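Local coordinates for protein molybdopterin adenylyltransferase (Pyrococcus furiosus, PDB 4LHB) that catalyses the adenylylation of molybdopterin with ATP, a step in the biosynthesis of the molybdenum or tungsten cofactor, at residues V35-D40 and R47-G52; H65-I70 and L79-E84; G97-T102 and I106-I111; L119-V124 and V155-P160. All blocks are in the same frame, centred on the assembly; numbering follows the deposited sequence.

Interaction 1: residues V35-D40 and R47-G52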
loop_
_atom_site.group_PDB
_atom_site.type_symbol
_atom_site.label_atom_id
_atom_site.label_comp_id
_atom_site.label_asym_id
_atom_site.label_seq_id
_atom_site.Cartn_x
_atom_site.Cartn_y
_atom_site.Cartn_z
ATOM N N VAL C 35 4.369 28.970 0.821
ATOM C CA VAL C 35 3.231 28.809 -0.063
ATOM C C VAL C 35 3.769 28.378 -1.427
ATOM O O VAL C 35 4.812 28.901 -1.923
ATOM C CB VAL C 35 2.506 30.143 -0.187
ATOM C CG1 VAL C 35 1.252 30.048 -1.020
ATOM C CG2 VAL C 35 2.171 30.658 1.190
ATOM N N ILE C 36 3.089 27.405 -2.035
ATOM C CA ILE C 36 3.443 26.936 -3.385
ATOM C C ILE C 36 2.171 26.871 -4.218
ATOM O O ILE C 36 1.242 26.145 -3.890
ATOM C CB ILE C 36 4.130 25.571 -3.336
ATOM C CG1 ILE C 36 5.438 25.669 -2.537
ATOM C CG2 ILE C 36 4.403 25.080 -4.745
ATOM C CD1 ILE C 36 6.006 24.359 -1.950
ATOM N N THR C 37 2.085 27.647 -5.284
ATOM C CA THR C 37 0.906 27.501 -6.136
ATOM C C THR C 37 1.348 26.625 -7.314
ATOM O O THR C 37 2.393 26.857 -7.897
ATOM C CB THR C 37 0.273 28.867 -6.554
ATOM O OG1 THR C 37 0.811 29.297 -7.792
ATOM C CG2 THR C 37 0.542 29.924 -5.549
ATOM N N VAL C 38 0.613 25.566 -7.599
ATOM C CA VAL C 38 0.991 24.707 -8.708
ATOM C C VAL C 38 0.015 24.876 -9.898
ATOM O O VAL C 38 -1.205 24.596 -9.792
ATOM C CB VAL C 38 1.248 23.232 -8.262
ATOM C CG1 VAL C 38 1.455 23.127 -6.737
ATOM C CG2 VAL C 38 0.185 22.284 -8.749
ATOM N N SER C 39 0.575 25.375 -11.014
ATOM C CA SER C 39 -0.203 25.801 -12.194
ATOM C C SER C 39 0.685 25.910 -13.439
ATOM O O SER C 39 1.595 26.763 -13.499
ATOM C CB SER C 39 -0.855 27.184 -11.961
ATOM O OG SER C 39 -1.811 27.521 -12.989
ATOM N N ASP C 40 0.408 25.074 -14.439
ATOM C CA ASP C 40 1.142 25.161 -15.703
ATOM C C ASP C 40 1.004 26.583 -16.255
ATOM O O ASP C 40 2.017 27.260 -16.481
ATOM C CB ASP C 40 0.675 24.090 -16.694
ATOM C CG ASP C 40 1.371 22.744 -16.487
ATOM O OD1 ASP C 40 0.856 21.705 -16.953
ATOM O OD2 ASP C 40 2.455 22.701 -15.874
ATOM N N ARG C 47 -1.776 33.040 -16.634
ATOM C CA ARG C 47 -2.862 33.342 -15.708
ATOM C C ARG C 47 -2.176 33.991 -14.515
ATOM O O ARG C 47 -1.057 33.615 -14.152
ATOM C CB ARG C 47 -3.648 32.070 -15.334
ATOM C CG ARG C 47 -4.626 32.206 -14.159
ATOM C CD ARG C 47 -5.801 31.217 -14.193
ATOM N NE ARG C 47 -5.402 29.806 -14.377
ATOM C CZ ARG C 47 -5.178 28.905 -13.404
ATOM N NH1 ARG C 47 -5.282 29.233 -12.117
ATOM N NH2 ARG C 47 -4.827 27.652 -13.719
ATOM N N GLU C 48 -2.813 35.014 -13.956
ATOM C CA GLU C 48 -2.306 35.700 -12.770
ATOM C C GLU C 48 -2.626 34.810 -11.573
ATOM O O GLU C 48 -3.742 34.272 -11.486
ATOM C CB GLU C 48 -3.026 37.040 -12.613
ATOM C CG GLU C 48 -2.569 37.959 -11.483
ATOM C CD GLU C 48 -3.462 39.210 -11.347
ATOM O OE1 GLU C 48 -3.253 39.973 -10.370
ATOM O OE2 GLU C 48 -4.379 39.436 -12.199
ATOM N N ASP C 49 -1.656 34.638 -10.672
ATOM C CA ASP C 49 -1.893 33.886 -9.438
ATOM C C ASP C 49 -2.641 34.714 -8.371
ATOM O O ASP C 49 -2.033 35.575 -7.719
ATOM C CB ASP C 49 -0.566 33.444 -8.851
ATOM C CG ASP C 49 -0.731 32.572 -7.649
ATOM O OD1 ASP C 49 -1.842 32.054 -7.428
ATOM O OD2 ASP C 49 0.262 32.402 -6.932
ATOM N N LYS C 50 -3.926 34.445 -8.181
ATOM C CA LYS C 50 -4.694 35.165 -7.175
ATOM C C LYS C 50 -4.736 34.387 -5.836
ATOM O O LYS C 50 -4.885 35.002 -4.787
ATOM C CB LYS C 50 -6.114 35.531 -7.697
ATOM C CG LYS C 50 -6.202 36.778 -8.614
ATOM C CD LYS C 50 -5.835 38.110 -7.907
ATOM C CE LYS C 50 -6.240 39.376 -8.697
ATOM N NZ LYS C 50 -5.979 40.700 -8.024
ATOM N N SER C 51 -4.523 33.063 -5.877
ATOM C CA SER C 51 -4.658 32.190 -4.697
ATOM C C SER C 51 -3.438 32.164 -3.760
ATOM O O SER C 51 -3.589 32.241 -2.536
ATOM C CB SER C 51 -5.027 30.763 -5.107
ATOM O OG SER C 51 -6.331 30.721 -5.660
ATOM N N GLY C 52 -2.239 32.011 -4.303
ATOM C CA GLY C 52 -1.041 32.126 -3.472
ATOM C C GLY C 52 -1.075 33.394 -2.594
ATOM O O GLY C 52 -1.009 33.315 -1.373
#

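Interaction 2: residues H65-I70 and L79-E84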
loop_
_atom_site.group_PDB
_atom_site.type_symbol
_atom_site.label_atom_id
_atom_site.label_comp_id
_atom_site.label_asym_id
_atom_site.label_seq_id
_atom_site.Cartn_x
_atom_site.Cartn_y
_atom_site.Cartn_z
ATOM N N HIS C 65 5.977 34.646 6.948
ATOM C CA HIS C 65 6.061 34.122 5.568
ATOM C C HIS C 65 7.469 33.994 5.182
ATOM O O HIS C 65 8.141 34.990 5.171
ATOM C CB HIS C 65 5.403 35.116 4.640
ATOM C CG HIS C 65 5.521 34.788 3.172
ATOM N ND1 HIS C 65 5.506 33.515 2.693
ATOM C CD2 HIS C 65 5.595 35.620 2.066
ATOM C CE1 HIS C 65 5.577 33.552 1.359
ATOM N NE2 HIS C 65 5.631 34.835 0.981
ATOM N N VAL C 66 7.960 32.793 4.866
ATOM C CA VAL C 66 9.384 32.631 4.500
ATOM C C VAL C 66 9.665 32.144 3.071
ATOM O O VAL C 66 10.817 32.009 2.691
ATOM C CB VAL C 66 10.108 31.679 5.480
ATOM C CG1 VAL C 66 10.024 32.234 6.888
ATOM C CG2 VAL C 66 9.533 30.256 5.409
ATOM N N TYR C 67 8.638 31.871 2.276
ATOM C CA TYR C 67 8.838 31.240 0.953
ATOM C C TYR C 67 7.600 31.274 0.112
ATOM O O TYR C 67 6.524 30.957 0.588
ATOM C CB TYR C 67 9.244 29.774 1.112
ATOM C CG TYR C 67 9.644 29.083 -0.170
ATOM C CD1 TYR C 67 10.972 28.972 -0.516
ATOM C CD2 TYR C 67 8.687 28.530 -1.048
ATOM C CE1 TYR C 67 11.356 28.335 -1.686
ATOM C CE2 TYR C 67 9.062 27.916 -2.215
ATOM C CZ TYR C 67 10.407 27.813 -2.526
ATOM O OH TYR C 67 10.843 27.159 -3.675
ATOM N N TYR C 68 7.783 31.620 -1.155
ATOM C CA TYR C 68 6.725 31.567 -2.186
ATOM C C TYR C 68 7.310 31.192 -3.585
ATOM O O TYR C 68 8.422 31.612 -3.931
ATOM C CB TYR C 68 5.991 32.879 -2.244
ATOM C CG TYR C 68 5.050 33.023 -3.386
ATOM C CD1 TYR C 68 3.987 32.176 -3.544
ATOM C CD2 TYR C 68 5.207 34.056 -4.303
ATOM C CE1 TYR C 68 3.095 32.328 -4.595
ATOM C CE2 TYR C 68 4.341 34.215 -5.369
ATOM C CZ TYR C 68 3.287 33.351 -5.517
ATOM O OH TYR C 68 2.418 33.556 -6.557
ATOM N N LYS C 69 6.581 30.358 -4.344
ATOM C CA LYS C 69 6.989 29.977 -5.686
ATOM C C LYS C 69 5.822 29.441 -6.476
ATOM O O LYS C 69 4.928 28.801 -5.893
ATOM C CB LYS C 69 8.091 28.951 -5.649
ATOM C CG LYS C 69 8.654 28.648 -7.029
ATOM C CD LYS C 69 10.154 28.381 -7.005
ATOM C CE LYS C 69 10.679 27.477 -8.140
ATOM N NZ LYS C 69 11.916 26.764 -7.664
ATOM N N ILE C 70 5.798 29.748 -7.788
ATOM C CA ILE C 70 4.745 29.246 -8.692
ATOM C C ILE C 70 5.472 28.203 -9.447
ATOM O O ILE C 70 6.546 28.484 -9.959
ATOM C CB ILE C 70 4.249 30.278 -9.710
ATOM C CG1 ILE C 70 3.977 31.611 -9.008
ATOM C CG2 ILE C 70 2.969 29.808 -10.416
ATOM C CD1 ILE C 70 2.642 32.261 -9.400
ATOM N N LEU C 79 7.978 18.999 -5.640
ATOM C CA LEU C 79 8.876 18.513 -4.586
ATOM C C LEU C 79 10.075 19.414 -4.342
ATOM O O LEU C 79 10.457 19.615 -3.204
ATOM C CB LEU C 79 9.310 17.101 -4.844
ATOM C CG LEU C 79 8.454 16.021 -4.136
ATOM C CD1 LEU C 79 7.189 16.481 -3.438
ATOM C CD2 LEU C 79 8.160 14.834 -5.037
ATOM N N ILE C 80 10.664 19.981 -5.394
ATOM C CA ILE C 80 11.816 20.864 -5.213
ATOM C C ILE C 80 11.334 22.064 -4.370
ATOM O O ILE C 80 12.019 22.528 -3.497
ATOM C CB ILE C 80 12.440 21.322 -6.582
ATOM C CG1 ILE C 80 13.423 20.275 -7.149
ATOM C CG2 ILE C 80 13.229 22.617 -6.477
ATOM C CD1 ILE C 80 13.823 20.513 -8.625
ATOM N N ALA C 81 10.151 22.555 -4.661
ATOM C CA ALA C 81 9.609 23.697 -3.966
ATOM C C ALA C 81 9.351 23.339 -2.474
ATOM O O ALA C 81 9.850 23.995 -1.586
ATOM C CB ALA C 81 8.347 24.181 -4.663
ATOM N N LEU C 82 8.611 22.271 -2.225
ATOM C CA LEU C 82 8.287 21.855 -0.885
ATOM C C LEU C 82 9.536 21.831 -0.032
ATOM O O LEU C 82 9.531 22.321 1.073
ATOM C CB LEU C 82 7.639 20.467 -0.921
ATOM C CG LEU C 82 7.353 19.834 0.430
ATOM C CD1 LEU C 82 6.442 20.773 1.201
ATOM C CD2 LEU C 82 6.753 18.436 0.334
ATOM N N PHE C 83 10.624 21.286 -0.534
ATOM C CA PHE C 83 11.795 21.133 0.321
ATOM C C PHE C 83 12.624 22.405 0.423
ATOM O O PHE C 83 13.377 22.573 1.369
ATOM C CB PHE C 83 12.576 19.861 -0.017
ATOM C CG PHE C 83 11.882 18.638 0.510
ATOM C CD1 PHE C 83 11.909 18.362 1.843
ATOM C CD2 PHE C 83 11.064 17.886 -0.296
ATOM C CE1 PHE C 83 11.190 17.307 2.372
ATOM C CE2 PHE C 83 10.367 16.814 0.204
ATOM C CZ PHE C 83 10.411 16.533 1.561
ATOM N N GLU C 84 12.475 23.310 -0.522
ATOM C CA GLU C 84 13.061 24.620 -0.362
ATOM C C GLU C 84 12.308 25.409 0.738
ATOM O O GLU C 84 12.923 26.042 1.557
ATOM C CB GLU C 84 13.030 25.407 -1.675
ATOM C CG GLU C 84 14.156 25.082 -2.635
ATOM C CD GLU C 84 14.177 25.994 -3.861
ATOM O OE1 GLU C 84 15.261 26.125 -4.414
ATOM O OE2 GLU C 84 13.141 26.553 -4.278
#

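Interaction 3: residues G97-T102 and I106-I111. With SO4 (sulfate ion), chain F.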
loop_
_atom_site.group_PDB
_atom_site.type_symbol
_atom_site.label_atom_id
_atom_site.label_comp_id
_atom_site.label_asym_id
_atom_site.label_seq_id
_atom_site.Cartn_x
_atom_site.Cartn_y
_atom_site.Cartn_z
ATOM N N GLY C 97 -3.482 24.175 -5.851
ATOM C CA GLY C 97 -3.505 23.661 -7.233
ATOM C C GLY C 97 -2.954 22.229 -7.404
ATOM O O GLY C 97 -2.101 21.766 -6.634
ATOM N N GLY C 98 -3.474 21.519 -8.398
ATOM C CA GLY C 98 -2.937 20.223 -8.816
ATOM C C GLY C 98 -3.556 19.065 -8.057
ATOM O O GLY C 98 -2.922 17.965 -7.936
ATOM N N THR C 99 -4.747 19.328 -7.488
ATOM C CA THR C 99 -5.398 18.381 -6.594
ATOM C C THR C 99 -6.545 17.656 -7.275
ATOM O O THR C 99 -7.084 16.710 -6.720
ATOM C CB THR C 99 -5.961 18.998 -5.283
ATOM O OG1 THR C 99 -7.116 19.800 -5.577
ATOM C CG2 THR C 99 -4.871 19.720 -4.417
ATOM N N GLY C 100 -6.887 18.073 -8.485
ATOM C CA GLY C 100 -8.010 17.455 -9.235
ATOM C C GLY C 100 -7.783 16.085 -9.855
ATOM O O GLY C 100 -6.803 15.381 -9.578
ATOM N N ILE C 101 -8.705 15.729 -10.737
ATOM C CA ILE C 101 -8.694 14.421 -11.361
ATOM C C ILE C 101 -8.155 14.346 -12.827
ATOM O O ILE C 101 -8.293 13.290 -13.488
ATOM C CB ILE C 101 -10.088 13.770 -11.243
ATOM C CG1 ILE C 101 -11.143 14.581 -12.011
ATOM C CG2 ILE C 101 -10.430 13.537 -9.772
ATOM C CD1 ILE C 101 -12.399 13.769 -12.269
ATOM N N THR C 102 -7.489 15.398 -13.330
ATOM C CA THR C 102 -6.849 15.322 -14.679
ATOM C C THR C 102 -5.520 14.632 -14.559
ATOM O O THR C 102 -5.049 14.401 -13.438
ATOM C CB THR C 102 -6.565 16.687 -15.282
ATOM O OG1 THR C 102 -5.534 17.361 -14.533
ATOM C CG2 THR C 102 -7.840 17.548 -15.343
ATOM N N ILE C 106 -0.813 16.227 -10.076
ATOM C CA ILE C 106 0.045 15.286 -9.360
ATOM C C ILE C 106 0.382 15.684 -7.917
ATOM O O ILE C 106 1.184 14.986 -7.265
ATOM C CB ILE C 106 1.365 15.055 -10.127
ATOM C CG1 ILE C 106 2.103 16.383 -10.426
ATOM C CG2 ILE C 106 1.045 14.359 -11.423
ATOM C CD1 ILE C 106 2.372 17.312 -9.233
ATOM N N THR C 107 -0.257 16.753 -7.411
ATOM C CA THR C 107 0.117 17.359 -6.121
ATOM C C THR C 107 -0.047 16.413 -4.959
ATOM O O THR C 107 0.931 16.178 -4.241
ATOM C CB THR C 107 -0.645 18.681 -5.810
ATOM O OG1 THR C 107 -0.446 19.625 -6.868
ATOM C CG2 THR C 107 -0.119 19.302 -4.516
ATOM N N ILE C 108 -1.251 15.868 -4.771
ATOM C CA ILE C 108 -1.493 14.900 -3.716
ATOM C C ILE C 108 -0.629 13.604 -3.885
ATOM O O ILE C 108 0.016 13.120 -2.946
ATOM C CB ILE C 108 -3.015 14.589 -3.587
ATOM C CG1 ILE C 108 -3.734 15.898 -3.202
ATOM C CG2 ILE C 108 -3.299 13.475 -2.547
ATOM C CD1 ILE C 108 -5.215 15.753 -2.933
ATOM N N GLU C 109 -0.604 13.071 -5.095
ATOM C CA GLU C 109 0.221 11.884 -5.388
ATOM C C GLU C 109 1.716 12.157 -5.099
ATOM O O GLU C 109 2.416 11.288 -4.622
ATOM C CB GLU C 109 0.021 11.443 -6.842
ATOM C CG GLU C 109 -1.383 10.956 -7.142
ATOM C CD GLU C 109 -2.401 12.067 -7.446
ATOM O OE1 GLU C 109 -2.063 13.312 -7.508
ATOM O OE2 GLU C 109 -3.572 11.662 -7.617
ATOM N N SER C 110 2.198 13.377 -5.320
ATOM C CA SER C 110 3.615 13.614 -5.070
ATOM C C SER C 110 3.950 13.728 -3.556
ATOM O O SER C 110 4.952 13.186 -3.079
ATOM C CB SER C 110 4.094 14.837 -5.864
ATOM O OG SER C 110 3.548 14.811 -7.178
ATOM N N ILE C 111 3.061 14.387 -2.815
ATOM C CA ILE C 111 3.284 14.750 -1.410
ATOM C C ILE C 111 2.821 13.657 -0.434
ATOM O O ILE C 111 3.575 13.210 0.408
ATOM C CB ILE C 111 2.576 16.109 -1.101
ATOM C CG1 ILE C 111 3.288 17.218 -1.863
ATOM C CG2 ILE C 111 2.586 16.441 0.380
ATOM C CD1 ILE C 111 2.491 18.516 -1.893
HETATM S S SO4 F . -7.194 22.107 -8.758
HETATM O O1 SO4 F . -6.552 23.110 -9.625
HETATM O O2 SO4 F . -7.557 20.878 -9.485
HETATM O O3 SO4 F . -6.201 21.696 -7.733
HETATM O O4 SO4 F . -8.460 22.649 -8.169
HETATM O O HOH W 1 -3.444 15.568 -6.973
#

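Interaction 4: residues L119-V124 and V155-P160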
loop_
_atom_site.group_PDB
_atom_site.type_symbol
_atom_site.label_atom_id
_atom_site.label_comp_id
_atom_site.label_asym_id
_atom_site.label_seq_id
_atom_site.Cartn_x
_atom_site.Cartn_y
_atom_site.Cartn_z
ATOM N N LEU C 119 -3.887 13.712 8.301
ATOM C CA LEU C 119 -4.922 14.382 9.086
ATOM C C LEU C 119 -6.232 14.103 8.411
ATOM O O LEU C 119 -6.232 13.642 7.293
ATOM C CB LEU C 119 -4.645 15.883 9.226
ATOM C CG LEU C 119 -3.308 16.245 9.908
ATOM C CD1 LEU C 119 -2.971 17.749 10.022
ATOM C CD2 LEU C 119 -3.203 15.579 11.259
ATOM N N SER C 120 -7.345 14.358 9.095
ATOM C CA SER C 120 -8.703 14.257 8.500
ATOM C C SER C 120 -9.119 15.596 7.863
ATOM O O SER C 120 -10.303 15.956 7.828
ATOM C CB SER C 120 -9.725 13.922 9.570
ATOM O OG SER C 120 -9.186 13.039 10.536
ATOM N N PHE C 121 -8.144 16.345 7.375
ATOM C CA PHE C 121 -8.401 17.650 6.816
ATOM C C PHE C 121 -9.335 17.656 5.616
ATOM O O PHE C 121 -10.118 18.584 5.446
ATOM C CB PHE C 121 -7.082 18.298 6.465
ATOM C CG PHE C 121 -7.232 19.634 5.867
ATOM C CD1 PHE C 121 -7.125 20.762 6.656
ATOM C CD2 PHE C 121 -7.488 19.764 4.516
ATOM C CE1 PHE C 121 -7.288 22.029 6.105
ATOM C CE2 PHE C 121 -7.644 21.019 3.946
ATOM C CZ PHE C 121 -7.549 22.164 4.745
ATOM N N GLY C 122 -9.268 16.624 4.781
ATOM C CA GLY C 122 -10.055 16.618 3.550
ATOM C C GLY C 122 -11.499 16.482 3.871
ATOM O O GLY C 122 -12.351 17.095 3.226
ATOM N N GLU C 123 -11.787 15.634 4.858
ATOM C CA GLU C 123 -13.171 15.388 5.261
ATOM C C GLU C 123 -13.771 16.664 5.770
ATOM O O GLU C 123 -14.884 17.007 5.382
ATOM C CB GLU C 123 -13.254 14.413 6.398
ATOM C CG GLU C 123 -12.740 13.025 6.140
ATOM C CD GLU C 123 -13.325 12.028 7.134
ATOM O OE1 GLU C 123 -14.026 12.437 8.092
ATOM O OE2 GLU C 123 -13.091 10.821 6.969
ATOM N N VAL C 124 -13.030 17.356 6.645
ATOM C CA VAL C 124 -13.515 18.605 7.245
ATOM C C VAL C 124 -13.707 19.679 6.170
ATOM O O VAL C 124 -14.795 20.281 6.043
ATOM C CB VAL C 124 -12.614 19.057 8.411
ATOM C CG1 VAL C 124 -12.893 20.507 8.747
ATOM C CG2 VAL C 124 -12.836 18.112 9.613
ATOM N N VAL C 155 4.080 20.634 8.619
ATOM C CA VAL C 155 2.682 20.340 8.387
ATOM C C VAL C 155 2.455 20.841 6.990
ATOM O O VAL C 155 2.828 21.975 6.680
ATOM C CB VAL C 155 1.720 21.077 9.373
ATOM C CG1 VAL C 155 0.244 20.794 9.055
ATOM C CG2 VAL C 155 2.014 20.645 10.799
ATOM N N VAL C 156 1.839 20.011 6.156
ATOM C CA VAL C 156 1.581 20.388 4.770
ATOM C C VAL C 156 0.091 20.264 4.518
ATOM O O VAL C 156 -0.510 19.273 4.876
ATOM C CB VAL C 156 2.390 19.497 3.761
ATOM C CG1 VAL C 156 2.135 19.957 2.303
ATOM C CG2 VAL C 156 3.877 19.471 4.162
ATOM N N PHE C 157 -0.491 21.333 4.004
ATOM C CA PHE C 157 -1.857 21.383 3.606
ATOM C C PHE C 157 -1.819 21.500 2.058
ATOM O O PHE C 157 -1.037 22.308 1.482
ATOM C CB PHE C 157 -2.505 22.662 4.182
ATOM C CG PHE C 157 -2.618 22.681 5.681
ATOM C CD1 PHE C 157 -3.680 22.056 6.323
ATOM C CD2 PHE C 157 -1.680 23.349 6.455
ATOM C CE1 PHE C 157 -3.758 22.071 7.713
ATOM C CE2 PHE C 157 -1.782 23.385 7.839
ATOM C CZ PHE C 157 -2.798 22.736 8.467
ATOM N N SER C 158 -2.664 20.735 1.386
ATOM C CA SER C 158 -2.770 20.858 -0.058
ATOM C C SER C 158 -4.184 21.133 -0.405
ATOM O O SER C 158 -5.089 20.359 -0.108
ATOM C CB SER C 158 -2.242 19.605 -0.775
ATOM O OG SER C 158 -0.833 19.595 -0.584
ATOM N N LEU C 159 -4.357 22.278 -1.047
ATOM C CA LEU C 159 -5.658 22.830 -1.350
ATOM C C LEU C 159 -5.883 22.894 -2.852
ATOM O O LEU C 159 -4.911 22.910 -3.605
ATOM C CB LEU C 159 -5.692 24.250 -0.785
ATOM C CG LEU C 159 -5.364 24.432 0.691
ATOM C CD1 LEU C 159 -5.359 25.942 0.961
ATOM C CD2 LEU C 159 -6.400 23.713 1.534
ATOM N N PRO C 160 -7.156 22.915 -3.277
ATOM C CA PRO C 160 -7.467 23.161 -4.681
ATOM C C PRO C 160 -7.062 24.543 -5.101
ATOM O O PRO C 160 -6.603 25.337 -4.290
ATOM C CB PRO C 160 -8.997 23.024 -4.766
ATOM C CG PRO C 160 -9.374 22.185 -3.596
ATOM C CD PRO C 160 -8.346 22.454 -2.527
#

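Interaction 1: residues V35-D40 and R47-G52
The methyl CG2 of T37 lies against the CA of G52 (3.4 Å), and V35 CG1 reaches the same CA at 3.9 Å, so two side chains from one face of strand 32-38 rest on the N-terminal part of helix 51-60. The glycine makes this closeness possible: a CB at G52 would point at the strand and collide with T37 CG2. Next to this apolar patch stands D49, its carboxylate arriving at T37 from the opposite direction. D49 CG lies anti to its backbone N (chi1 -175°), which turns OD1 back to the N-H groups leading into the helix, where it accepts a capping bond from G52 N at 3.2 Å, on its syn side but well out of the carboxylate plane; S51 N adds a weak one. T37 OG1 donates weakly to D49 OD2 at 3.3 Å, an atom whose position is less certain and whose stronger partner is the hydroxyl of Y68. The contact lies inside a beta-alpha-beta crossover, in which strand 32-38 leads through helix 51-60 to the neighbouring parallel strand 64-71, and S51 OG bonds to G161 O. Towards solvent the contact becomes loose. S39 OG sits over one face of the R47 guanidinium, 3.1 Å from NH2 at an angle too poor for a hydrogen bond; it caps G42 N instead, while the arginine, bent at chi3, is poorly ordered.

Interaction 2: residues H65-I70 and L79-E84
Y67 and E84 meet through a hydrogen bond modelled as very short, the phenol OH donating to OE2 over 2.5 Å, a length not to be taken literally. The oxygen lies at the edge of the ring and in its plane, whereas the carboxylate plane is turned 67° from that of the ring. E84 also follows the ring with its CB, which approaches Y67 CE1 obliquely at 3.4 Å, so the glutamate touches the tyrosine with both the root and the end of its side chain. A turn earlier on the helix, A81 CA comes to 3.7 Å from Y67 OH. K69, two residues on along the strand, directs NZ to E84 OE2 as a long salt bridge of 3.6 Å. A tyrosine CG anti to the backbone N (chi1 -173°) sends the ring across the gap between strand 64-71 and helix 75-87, whose segments here run nearly antiparallel (169°) with axes 9.1 Å apart. Backbone bonds from Y67 to V35 and from K69 to T37 fix the strand in the mixed sheet, beside the parallel strand 32-38, where A81 leans on I36. A phenylalanine in place of Y67 would keep the ring but would probably leave E84 OE2 without its hydrogen bond, dependent across this contact on the distant K69. E84 OE1 forms a salt bridge with K87 of a second subunit. Between K69, K87 and a phenol, the carboxylate is likely to stay ionised, its charge probably offsetting the two ammonium groups, which lie close together.

Interaction 3: residues G97-T102 and I106-I111
T107 holds OG1 beside its own backbone N and anti to the carbonyl carbon (chi1 -56°), a turn that sets the hydroxyl against the loop, where it donates to G97 O at 2.7 Å. The bond lies in the carbonyl plane, on a lone pair. The amide of the same residue donates to G98 O at 3.0 Å, tilted somewhat from that carbonyl's plane, so T107 holds two successive carbonyls at the start of helix 107-111. A water also uses G98 O, at 2.6 Å, and passes the link on to I108 N and E109 OE1. Beside these bonds, I108 CD1 packs obliquely on T99 CB at 4.1 Å. G98 has positive phi, and a CB there would run into T107 OG1. A valine in place of T107 would probably leave G97 O without its hydroxyl donor and let the glycine loop shift against the helix. The loop carries the GGTG sequence of the MoaB/Mog signature and turns its other side to a sulfate, probably from the crystallisation liquor. T99 N donates almost straight to sulfate O3 (2.8 Å, 168°), and G161 N binds the ion as well. With carbonyls engaged by the helix start and an amide aimed at the anion, the loop is consistent with a site for a phosphate group of substrate or nucleotide.

Interaction 4: residues L119-V124 and V155-P160
F121, in the first turn of helix 121-133, stands with its CA 8.2 Å from the CA of F157 in strand 153-159, a separation that their side chains close without any hydrogen bond. The F121 ring, its CG anti to the backbone N (chi1 179°), reaches straight out to the strand. F157 answers with an edge: its CD1 lies over one face of the F121 ring, 3.6 Å from F121 CE1 and 3.7 Å from F121 CD1. The two rings form an offset edge-to-face pair, their centroids 5.3 Å apart and their planes at 61°. L159, two residues further along the strand, meets the CZ end of the ring obliquely, its methyl CD2 3.7 Å from F121 CZ and 3.8 Å from F121 CE2. One branch of the leucine and one edge of the phenylalanine thereby seat the helix residue, and all three are buried: the helix-on-sheet packing of an alpha/beta domain, here made through side chains alone. Strand 153-159 runs between strands 92-96 and 143-148, and its residues alternate across the sheet. F157 shares its side with I180 of helix 163-184 and with A144, while F121 also meets A144 and I172. V156 and S158 serve the other side, where both meet I111 of helix 107-111 and S158 OG bonds to T95 OG1. At the start of helix 121-133, T140 O of a neighbouring subunit bonds to S120 OG and R126 of that subunit forms a salt bridge with E123, so residues next to F121 touch the neighbour while its ring packs on the sheet.

The four contacts follow one another along the chain as pairs opening and closing in series, all within the probable molybdopterin-binding domain, and interactions 1, 2 and 4 reach the same mixed sheet. Interactions 1 and 2 lie about 12 Å apart between centres and share neighbouring strands 32-38 and 64-71. Interaction 3 follows strand 92-96, its centre about 14 Å from that of interaction 1 and about 12 Å from that of interaction 4; V38 packs on its glycine loop, and G97 N is hydrogen-bonded to L159 O. Interaction 4 lies on the opposite side of the chain's centre from interactions 1 and 2. The sulfate-binding loop of 97-102 is thus set among strand ends, and all four contacts have residues that reach other subunits of the hexamer.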